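Local atomic coordinates of L-ribulose 3-epimerase (Methylomonas sp. DH-1, PDB entry 7CJ7), a protein that catalyses the manganese-dependent epimerization of ketoses at C3, acting most strongly on L-ribulose and also on D-ribulose, D-allulose and D-fructose. Residues D185-N190 and S215-L220. Residues are numbered along the deposited sequence; the frame is centred on the assembly and turned at random.
With MN (manganese (II) ion), chain D; SOL (L-sorbose), chain C.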
ATOM      1  N   ASP A 185      -2.750   6.575  11.545  1.00  7.72           N
ATOM      2  CA  ASP A 185      -1.327   6.258  11.263  1.00  8.38           C
ATOM      3  C   ASP A 185      -0.945   6.978   9.969  1.00  8.20           C
ATOM      4  O   ASP A 185      -1.573   6.699   8.929  1.00  8.06           O
ATOM      5  CB  ASP A 185      -1.149   4.743  11.188  1.00  8.24           C
ATOM      6  CG  ASP A 185       0.272   4.297  10.890  1.00  8.68           C
ATOM      7  OD1 ASP A 185       0.950   4.984  10.128  1.00  9.17           O
ATOM      8  OD2 ASP A 185       0.665   3.259  11.423  1.00  8.41           O
ATOM      9  N   THR A 186       0.020   7.895  10.021  1.00  7.56           N
ATOM     10  CA  THR A 186       0.336   8.786   8.874  1.00  8.02           C
ATOM     11  C   THR A 186       0.749   7.949   7.653  1.00  7.53           C
ATOM     12  O   THR A 186       0.500   8.398   6.529  1.00  8.31           O
ATOM     13  CB  THR A 186       1.392   9.830   9.243  1.00  8.35           C
ATOM     14  OG1 THR A 186       2.575   9.172   9.705  1.00  8.30           O
ATOM     15  CG2 THR A 186       0.887  10.797  10.291  1.00  8.23           C
ATOM     16  N   TYR A 187       1.382   6.793   7.849  1.00  7.30           N
ATOM     17  CA  TYR A 187       1.793   5.907   6.728  1.00  7.83           C
ATOM     18  C   TYR A 187       0.548   5.462   5.952  1.00  8.17           C
ATOM     19  O   TYR A 187       0.529   5.525   4.712  1.00  8.66           O
ATOM     20  CB  TYR A 187       2.584   4.702   7.237  1.00  7.91           C
ATOM     21  CG  TYR A 187       2.688   3.579   6.239  1.00  8.26           C
ATOM     22  CD1 TYR A 187       3.547   3.652   5.160  1.00  8.56           C
ATOM     23  CD2 TYR A 187       1.924   2.433   6.375  1.00  7.96           C
ATOM     24  CE1 TYR A 187       3.635   2.624   4.233  1.00  9.39           C
ATOM     25  CE2 TYR A 187       2.009   1.395   5.461  1.00  8.58           C
ATOM     26  CZ  TYR A 187       2.888   1.479   4.401  1.00  8.91           C
ATOM     27  OH  TYR A 187       2.974   0.464   3.490  1.00 10.95           O
ATOM     28  N   HIS A 188      -0.476   4.997   6.668  1.00  8.14           N
ATOM     29  CA  HIS A 188      -1.742   4.513   6.062  1.00  8.98           C
ATOM     30  C   HIS A 188      -2.526   5.685   5.468  1.00  9.17           C
ATOM     31  O   HIS A 188      -3.107   5.519   4.382  1.00  9.78           O
ATOM     32  CB  HIS A 188      -2.530   3.701   7.089  1.00  8.85           C
ATOM     33  CG  HIS A 188      -1.805   2.473   7.520  1.00  8.61           C
ATOM     34  ND1 HIS A 188      -1.537   1.437   6.649  1.00  8.04           N
ATOM     35  CD2 HIS A 188      -1.290   2.117   8.718  1.00  8.74           C
ATOM     36  CE1 HIS A 188      -0.895   0.486   7.304  1.00  8.99           C
ATOM     37  NE2 HIS A 188      -0.737   0.880   8.573  1.00  8.99           N
ATOM     38  N   MET A 189      -2.537   6.830   6.149  1.00  9.57           N
ATOM     39  CA  MET A 189      -3.286   8.033   5.715  1.00 10.10           C
ATOM     40  C   MET A 189      -2.715   8.516   4.380  1.00 10.16           C
ATOM     41  O   MET A 189      -3.491   8.979   3.522  1.00 10.23           O
ATOM     42  CB  MET A 189      -3.168   9.157   6.747  1.00 10.21           C
ATOM     43  CG  MET A 189      -3.774   8.820   8.083  1.00 10.14           C
ATOM     44  SD  MET A 189      -3.507  10.149   9.272  1.00 12.24           S
ATOM     45  CE  MET A 189      -4.480  11.457   8.523  1.00 11.27           C
ATOM     46  N   ASN A 190      -1.396   8.397   4.223  1.00 10.13           N
ATOM     47  CA  ASN A 190      -0.661   8.873   3.024  1.00 11.03           C
ATOM     48  C   ASN A 190      -1.224   8.170   1.783  1.00 11.04           C
ATOM     49  O   ASN A 190      -1.234   8.778   0.697  1.00 11.32           O
ATOM     50  CB  ASN A 190       0.845   8.640   3.169  1.00 11.50           C
ATOM     51  CG  ASN A 190       1.604   9.145   1.964  1.00 12.62           C
ATOM     52  OD1 ASN A 190       1.523  10.330   1.633  1.00 14.45           O
ATOM     53  ND2 ASN A 190       2.278   8.246   1.268  1.00 13.06           N
ATOM     54  N   SER A 215       6.228   7.710   4.601  1.00 10.16           N
ATOM     55  CA  SER A 215       5.531   7.066   3.460  1.00  9.61           C
ATOM     56  C   SER A 215       6.103   5.675   3.187  1.00  9.98           C
ATOM     57  O   SER A 215       5.326   4.788   2.794  1.00 10.54           O
ATOM     58  CB  SER A 215       5.589   7.949   2.239  1.00 10.47           C
ATOM     59  OG  SER A 215       6.929   8.343   1.947  1.00 11.36           O
ATOM     60  N   HIS A 216       7.415   5.487   3.350  1.00 10.14           N
ATOM     61  CA  HIS A 216       8.103   4.194   3.097  1.00 10.96           C
ATOM     62  C   HIS A 216       8.437   3.473   4.413  1.00 10.06           C
ATOM     63  O   HIS A 216       9.100   2.416   4.345  1.00 10.70           O
ATOM     64  CB  HIS A 216       9.354   4.427   2.246  1.00 11.55           C
ATOM     65  CG  HIS A 216      10.208   5.548   2.724  1.00 11.91           C
ATOM     66  ND1 HIS A 216      10.493   5.737   4.059  1.00 12.18           N
ATOM     67  CD2 HIS A 216      10.858   6.522   2.048  1.00 14.06           C
ATOM     68  CE1 HIS A 216      11.283   6.783   4.190  1.00 12.96           C
ATOM     69  NE2 HIS A 216      11.527   7.281   2.970  1.00 12.93           N
ATOM     70  N   ARG A 217       8.022   4.041   5.548  1.00 10.01           N
ATOM     71  CA  ARG A 217       8.161   3.482   6.926  1.00 10.64           C
ATOM     72  C   ARG A 217       9.620   3.560   7.403  1.00 10.64           C
ATOM     73  O   ARG A 217       9.959   2.848   8.376  1.00 11.47           O
ATOM     74  CB  ARG A 217       7.644   2.041   7.013  1.00 11.93           C
ATOM     75  CG  ARG A 217       6.334   1.785   6.277  1.00 12.52           C
ATOM     76  CD  ARG A 217       5.523   0.609   6.828  1.00 13.60           C
ATOM     77  NE  ARG A 217       4.682   0.991   7.960  1.00 13.46           N
ATOM     78  CZ  ARG A 217       3.639   0.302   8.402  1.00 12.94           C
ATOM     79  NH1 ARG A 217       3.299  -0.845   7.843  1.00 14.36           N
ATOM     80  NH2 ARG A 217       2.932   0.767   9.410  1.00 13.55           N
ATOM     81  N   GLY A 218      10.433   4.428   6.795  1.00 10.78           N
ATOM     82  CA  GLY A 218      11.835   4.668   7.200  1.00 11.04           C
ATOM     83  C   GLY A 218      12.005   5.945   8.011  1.00 10.69           C
ATOM     84  O   GLY A 218      11.093   6.303   8.778  1.00 10.14           O
ATOM     85  N   TYR A 219      13.154   6.612   7.861  1.00 10.74           N
ATOM     86  CA  TYR A 219      13.474   7.885   8.555  1.00 11.29           C
ATOM     87  C   TYR A 219      12.368   8.919   8.293  1.00 10.49           C
ATOM     88  O   TYR A 219      11.965   9.132   7.135  1.00 11.67           O
ATOM     89  CB  TYR A 219      14.832   8.422   8.095  1.00 11.33           C
ATOM     90  CG  TYR A 219      16.012   7.856   8.837  1.00 12.08           C
ATOM     91  CD1 TYR A 219      16.652   6.711   8.388  1.00 12.20           C
ATOM     92  CD2 TYR A 219      16.526   8.495   9.957  1.00 12.23           C
ATOM     93  CE1 TYR A 219      17.749   6.189   9.059  1.00 13.63           C
ATOM     94  CE2 TYR A 219      17.625   7.990  10.629  1.00 13.01           C
ATOM     95  CZ  TYR A 219      18.235   6.830  10.186  1.00 12.97           C
ATOM     96  OH  TYR A 219      19.307   6.321  10.873  1.00 15.80           O
ATOM     97  N   LEU A 220      11.902   9.597   9.338  1.00 10.54           N
ATOM     98  CA  LEU A 220      10.919  10.693   9.166  1.00 10.05           C
ATOM     99  C   LEU A 220      11.593  11.822   8.377  1.00 11.20           C
ATOM    100  O   LEU A 220      12.753  12.181   8.685  1.00 11.35           O
ATOM    101  CB  LEU A 220      10.404  11.174  10.528  1.00  9.71           C
ATOM    102  CG  LEU A 220       9.739  10.121  11.423  1.00  9.60           C
ATOM    103  CD1 LEU A 220       9.131  10.763  12.666  1.00  9.12           C
ATOM    104  CD2 LEU A 220       8.690   9.320  10.668  1.00  9.86           C
TER
HETATM  105 MN    MN D 302       0.622   1.760  12.759  1.00 20.11          MN
HETATM  106  C1  SOL C 301       0.510  -2.001  10.589  1.00 18.34           C
HETATM  107  O1  SOL C 301       0.762  -1.549   9.279  1.00 15.98           O
HETATM  108  C2  SOL C 301       0.628  -0.898  11.590  1.00 16.34           C
HETATM  109  O2  SOL C 301       0.526   0.267  11.244  1.00 14.15           O
HETATM  110  C3  SOL C 301       0.931  -1.262  13.037  1.00 18.35           C
HETATM  111  O3  SOL C 301       0.580  -0.209  13.906  1.00 13.86           O
HETATM  112  C4  SOL C 301       0.222  -2.549  13.447  1.00 21.18           C
HETATM  113  O4  SOL C 301      -1.191  -2.367  13.340  1.00 28.39           O
HETATM  114  C5  SOL C 301       0.544  -2.999  14.873  1.00 24.39           C
HETATM  115  O5  SOL C 301      -0.298  -4.096  15.224  1.00 31.17           O
HETATM  116  C6  SOL C 301       1.988  -3.412  15.068  1.00 26.53           C
HETATM  117  O6  SOL C 301       2.228  -3.774  16.430  1.00 23.74           O
HETATM  118  O   HOH W   1       3.372   3.570  10.635  1.00 17.48           O
HETATM  119  O   HOH W   2       2.582   5.573   2.596  1.00 11.95           O
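The guanidinium of Arg217 lies flat on one face of the Tyr187 ring, the two planes only 10° apart and their centres 3.9 Å from each other. The overlap is off-centre, a cation-pi contact in which Tyr187 CD2 sits beneath the middle of the guanidinium, while Arg217 CD covers the middle of the ring in a CH-pi contact, 3.7 Å from the centroid. A bend at chi3 (85°) lets the aliphatic chain cross the ring before the guanidinium settles on it. Ser215 O meets the edge of Tyr187 near its plane, 3.1 Å from CE1, and Tyr187 CD2 in turn lies over a face of the His188 imidazole. Tyr187 OH is hydrogen-bonded to Tyr157 of the second subunit, tying this layer to the dimer interface.

Held this way, Arg217 turns its edge to L-sorbose: NH1 donates to O1 of the sugar, and NH2 divides its two N-H groups among O1, O2 and a water that also bonds Asp185 OD2. The one N-H of His188 NE2 is shared between the same two sugar oxygens, 2.9 Å from O1. Asp185 does double duty where strand 180-185 passes into helix 186-192. With CG anti to the backbone N (chi1 179°), its OD1 caps Tyr187 N, and OD2 binds manganese at 2.0 Å beside Glu152, His211 and Glu246. A second water donates to Tyr187 O and Ser215 O and accepts from Asn190 ND2, which also bonds Asn190 O of the second subunit.

This is the C-terminal end of a TIM barrel, where segments following neighbouring strands 180-185 and 207-212 build the active site. Because manganese holds sugar O2 and O3 together while His188 and Arg217 donate to O2, the C2 carbonyl would probably be polarised, consistent with easier proton removal from C3.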